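Side-chain contacts in DNA translocase coupling protein (PDB 6O1W), which probably uses ATP binding and DNA binding to drive conjugative plasmid transfer, as a coupling protein of the FtsK/SpoIIIE type: residues L203-E208 with E224-I229; S261-L266 with I272-G277. All coordinates share one frame; numbering follows the deposited sequence.

Interaction 1: residues L203-E208 with E224-I229; sequences LKLLRE and EELKRI
L205 and L226 meet through one methyl each: CD1 of L205 lies 4.0 Å from CD1 of L226, the two side chains running at a slant to one another. Both leucines share the same shape, with CG set beside the backbone N (chi1 -70° in L205, -62° in L226) and a nearly extended second torsion, which carries each CD1 toward the other backbone; the nearest CA atoms, those of L205 and L226, are 10.2 Å apart, so only the ends of the side chains meet. E224 reaches the same methyl from the opposite direction to L205, its OE2 lying 4.1 Å from L205 CD1. This is a van der Waals approach with no hydrogen bond; the same oxygen, E224 OE2, is hydrogen-bonded to Y217 OH, which gives the carboxylate a polar partner beside the leucines. E224 is poorly ordered, however, and its first two torsions lie away from staggered values, so the fine placement of this carboxylate is less certain.

Within the P-loop NTPase fold of the FtsK/SpoIIIE family, the contact joins the C-terminal part of helix 185-209 to the loop that leads into strand 229-233. Helix 214-220, in the connection between them, adds Y217 to both L205 and L226, and I214 to L226. N218 OD1 accepts a hydrogen bond from L226 N. Only 103 Å² is buried between the segments, and none of the three touching residues is fully buried. Beside the contact, on the helix alone, K204 NZ makes a salt bridge with E208 OE2 (2.9 Å), met on the syn lone pair of that oxygen.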
# COMPACT_ATOMS: atom_id res chain seq x y z
N LEU A 203 9.41 -26.66 -2.83
CA LEU A 203 8.43 -27.20 -3.78
C LEU A 203 8.59 -28.72 -3.89
O LEU A 203 7.60 -29.44 -3.97
CB LEU A 203 8.60 -26.59 -5.18
CG LEU A 203 8.15 -25.16 -5.43
CD1 LEU A 203 8.51 -24.74 -6.86
CD2 LEU A 203 6.65 -25.01 -5.26
N LYS A 204 9.85 -29.20 -3.86
CA LYS A 204 10.21 -30.62 -3.96
C LYS A 204 9.65 -31.35 -2.71
O LYS A 204 9.01 -32.40 -2.86
CB LYS A 204 11.76 -30.72 -4.04
CG LYS A 204 12.34 -32.08 -4.32
CD LYS A 204 13.88 -32.01 -4.43
CE LYS A 204 14.52 -33.36 -4.70
NZ LYS A 204 14.33 -34.30 -3.55
N LEU A 205 9.82 -30.76 -1.51
CA LEU A 205 9.30 -31.31 -0.26
C LEU A 205 7.76 -31.40 -0.25
O LEU A 205 7.21 -32.42 0.16
CB LEU A 205 9.80 -30.51 0.95
CG LEU A 205 11.30 -30.65 1.29
CD1 LEU A 205 11.72 -29.62 2.35
CD2 LEU A 205 11.66 -32.09 1.76
N LEU A 206 7.08 -30.38 -0.81
CA LEU A 206 5.61 -30.36 -0.94
C LEU A 206 5.11 -31.43 -1.89
O LEU A 206 4.17 -32.14 -1.53
CB LEU A 206 5.11 -28.97 -1.36
CG LEU A 206 5.48 -27.82 -0.40
CD1 LEU A 206 4.94 -26.49 -0.91
CD2 LEU A 206 4.96 -28.09 1.01
N ARG A 207 5.73 -31.60 -3.08
CA ARG A 207 5.29 -32.65 -4.03
C ARG A 207 5.49 -34.02 -3.42
O ARG A 207 4.56 -34.82 -3.41
CB ARG A 207 6.07 -32.60 -5.36
CG ARG A 207 5.79 -31.36 -6.21
CD ARG A 207 6.35 -31.49 -7.62
NE ARG A 207 7.80 -31.67 -7.62
CZ ARG A 207 8.69 -30.69 -7.57
NH1 ARG A 207 8.30 -29.43 -7.55
NH2 ARG A 207 9.99 -30.96 -7.53
N GLU A 208 6.69 -34.29 -2.89
CA GLU A 208 7.04 -35.59 -2.32
C GLU A 208 6.19 -36.03 -1.13
O GLU A 208 5.94 -37.22 -0.98
CB GLU A 208 8.54 -35.63 -1.95
CG GLU A 208 9.44 -35.60 -3.19
CD GLU A 208 10.89 -35.18 -2.98
OE1 GLU A 208 11.26 -34.76 -1.86
OE2 GLU A 208 11.66 -35.30 -3.96
N GLU A 224 11.73 -31.39 11.62
CA GLU A 224 11.99 -30.65 10.38
C GLU A 224 10.96 -29.52 10.23
O GLU A 224 9.84 -29.74 9.74
CB GLU A 224 12.02 -31.60 9.17
CG GLU A 224 13.26 -31.45 8.31
CD GLU A 224 13.17 -30.45 7.18
OE1 GLU A 224 13.11 -29.23 7.46
OE2 GLU A 224 13.16 -30.88 6.00
N GLU A 225 11.33 -28.33 10.72
CA GLU A 225 10.44 -27.17 10.67
C GLU A 225 10.99 -26.12 9.74
O GLU A 225 12.03 -25.51 10.03
CB GLU A 225 10.16 -26.61 12.07
CG GLU A 225 8.96 -25.68 12.13
CD GLU A 225 8.50 -25.27 13.53
OE1 GLU A 225 9.36 -25.01 14.39
OE2 GLU A 225 7.26 -25.21 13.74
N LEU A 226 10.32 -25.95 8.59
CA LEU A 226 10.67 -24.92 7.62
C LEU A 226 10.04 -23.63 8.15
O LEU A 226 8.91 -23.64 8.61
CB LEU A 226 10.09 -25.24 6.22
CG LEU A 226 10.56 -26.52 5.55
CD1 LEU A 226 9.73 -26.79 4.29
CD2 LEU A 226 12.02 -26.44 5.19
N LYS A 227 10.79 -22.56 8.14
CA LYS A 227 10.30 -21.29 8.64
C LYS A 227 9.93 -20.37 7.50
O LYS A 227 10.57 -20.41 6.44
CB LYS A 227 11.39 -20.62 9.48
CG LYS A 227 11.80 -21.40 10.75
CD LYS A 227 12.66 -20.52 11.66
CE LYS A 227 13.15 -21.23 12.89
NZ LYS A 227 12.08 -21.37 13.92
N ARG A 228 8.93 -19.49 7.74
CA ARG A 228 8.58 -18.43 6.79
C ARG A 228 9.82 -17.54 6.57
O ARG A 228 10.50 -17.21 7.53
CB ARG A 228 7.42 -17.56 7.34
CG ARG A 228 7.01 -16.44 6.36
CD ARG A 228 5.70 -15.73 6.72
NE ARG A 228 4.63 -16.70 6.96
CZ ARG A 228 3.94 -17.32 6.02
NH1 ARG A 228 4.14 -17.05 4.74
NH2 ARG A 228 3.05 -18.24 6.35
N ILE A 229 10.11 -17.20 5.32
CA ILE A 229 11.17 -16.28 4.95
C ILE A 229 10.54 -14.97 4.43
O ILE A 229 9.75 -15.01 3.48
CB ILE A 229 12.15 -16.88 3.90
CG1 ILE A 229 12.93 -18.10 4.49
CG2 ILE A 229 13.13 -15.80 3.42
CD1 ILE A 229 13.62 -19.02 3.43

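Interaction 2: residues S261-L266 with I272-G277; sequences STLARL and INLCIG
L263 lays its two methyls over two residues of the strand: CD2 is 4.1 Å from CG2 of I272, and CD1 is 4.3 Å from CD2 of L274. The side chains of L263 and I272 cross at about a right angle. In I272, CG2 stands opposite the backbone N while CG1 sits beside it (chi1 -51°), presenting the CG2 branch to the leucine. One residue further along the helix, A264 receives L274 CD1, which is 4.1 Å from both the CB and the backbone N of A264.

Helix 247-266 thus lies against strand 272-278 of the large mixed sheet; the axes of segments 261-266 and 272-277 approach to 8.9 Å, with 116° between their N-to-C directions. The nearest CA pair, A264 and L274, is 7.3 Å apart. L195 and V196 of helix 185-209 touch L263; V231 and I233 of the adjacent parallel strand touch L274.

All four touching residues are buried and no hydrogen bond spans the segments, so this contact is apolar and rests on burial and fit; S267 OG, hydrogen-bonded to L263 O and I272 O, adds a polar tie just beyond the helix end.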
# COMPACT_ATOMS: atom_id res chain seq x y z
N SER A 261 11.43 -12.86 -10.44
CA SER A 261 10.27 -13.27 -11.22
C SER A 261 9.87 -14.68 -10.89
O SER A 261 8.69 -14.92 -10.62
CB SER A 261 10.55 -13.16 -12.72
OG SER A 261 10.67 -11.80 -13.07
N THR A 262 10.84 -15.62 -10.89
CA THR A 262 10.65 -17.05 -10.56
C THR A 262 10.16 -17.16 -9.11
O THR A 262 9.22 -17.92 -8.83
CB THR A 262 11.97 -17.81 -10.78
OG1 THR A 262 12.34 -17.68 -12.14
CG2 THR A 262 11.88 -19.30 -10.41
N LEU A 263 10.77 -16.38 -8.20
CA LEU A 263 10.36 -16.39 -6.80
C LEU A 263 8.92 -15.94 -6.66
O LEU A 263 8.13 -16.66 -6.07
CB LEU A 263 11.23 -15.46 -5.97
CG LEU A 263 12.25 -16.03 -5.03
CD1 LEU A 263 12.82 -14.91 -4.16
CD2 LEU A 263 11.67 -17.16 -4.17
N ALA A 264 8.56 -14.78 -7.25
CA ALA A 264 7.22 -14.23 -7.17
C ALA A 264 6.13 -15.19 -7.71
O ALA A 264 5.08 -15.38 -7.09
CB ALA A 264 7.17 -12.89 -7.88
N ARG A 265 6.40 -15.80 -8.84
CA ARG A 265 5.47 -16.69 -9.52
C ARG A 265 5.30 -18.03 -8.80
O ARG A 265 4.18 -18.51 -8.70
CB ARG A 265 5.95 -16.87 -11.00
CG ARG A 265 5.20 -17.91 -11.84
CD ARG A 265 5.74 -17.95 -13.27
NE ARG A 265 7.18 -18.27 -13.33
CZ ARG A 265 7.68 -19.50 -13.42
NH1 ARG A 265 6.87 -20.55 -13.50
NH2 ARG A 265 8.99 -19.69 -13.44
N LEU A 266 6.39 -18.61 -8.28
CA LEU A 266 6.37 -19.96 -7.69
C LEU A 266 6.36 -20.09 -6.17
O LEU A 266 6.26 -21.24 -5.70
CB LEU A 266 7.56 -20.78 -8.22
CG LEU A 266 7.66 -21.03 -9.74
CD1 LEU A 266 8.92 -21.86 -10.07
CD2 LEU A 266 6.43 -21.78 -10.26
N ILE A 272 7.81 -18.15 1.34
CA ILE A 272 8.83 -17.16 1.02
C ILE A 272 8.05 -15.94 0.48
O ILE A 272 7.45 -16.01 -0.60
CB ILE A 272 9.93 -17.65 0.05
CG1 ILE A 272 10.55 -19.01 0.51
CG2 ILE A 272 10.99 -16.55 -0.18
CD1 ILE A 272 11.64 -19.59 -0.30
N ASN A 273 8.07 -14.82 1.24
CA ASN A 273 7.30 -13.62 0.94
C ASN A 273 8.12 -12.39 0.59
O ASN A 273 9.07 -12.04 1.29
CB ASN A 273 6.34 -13.31 2.10
CG ASN A 273 5.60 -14.53 2.58
OD1 ASN A 273 5.86 -15.05 3.65
ND2 ASN A 273 4.67 -15.04 1.80
N LEU A 274 7.75 -11.75 -0.52
CA LEU A 274 8.40 -10.52 -1.00
C LEU A 274 7.59 -9.30 -0.58
O LEU A 274 6.39 -9.26 -0.85
CB LEU A 274 8.56 -10.54 -2.53
CG LEU A 274 9.51 -11.59 -3.07
CD1 LEU A 274 9.30 -11.81 -4.56
CD2 LEU A 274 10.96 -11.23 -2.78
N CYS A 275 8.23 -8.33 0.09
CA CYS A 275 7.65 -7.05 0.51
C CYS A 275 8.47 -6.00 -0.19
O CYS A 275 9.63 -5.77 0.18
CB CYS A 275 7.67 -6.86 2.03
SG CYS A 275 6.58 -8.00 2.93
N ILE A 276 7.89 -5.42 -1.24
CA ILE A 276 8.58 -4.49 -2.13
C ILE A 276 8.13 -3.04 -2.00
O ILE A 276 6.95 -2.75 -2.11
CB ILE A 276 8.43 -4.96 -3.61
CG1 ILE A 276 8.71 -6.46 -3.79
CG2 ILE A 276 9.32 -4.11 -4.54
CD1 ILE A 276 8.12 -7.04 -5.06
N GLY A 277 9.10 -2.14 -1.86
CA GLY A 277 8.85 -0.70 -1.87
C GLY A 277 9.21 -0.10 -3.21
O GLY A 277 10.18 -0.53 -3.86

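The centres of interactions 1 and 2 lie 16 Å apart, and neighbouring parallel strands join them. I229 O and N273 N, 2.8 Å apart, probably form a hydrogen bond, and R228 NH1 probably donates another to N273 OD1 at 2.9 Å. L203 CD2 packs on L266 O at 3.8 Å, linking the helices too. Interaction 1 is peripheral, interaction 2 buried. Both lie away from the ATP site of the P-loop, where G139, G141, K142 and V144 contact ATP in another structure of this protein; no ATP is bound here. A bound beta-D-glucopyranose is about 12 Å from the L226 side chain, and one, not necessarily the same, about 11 Å from that of I272.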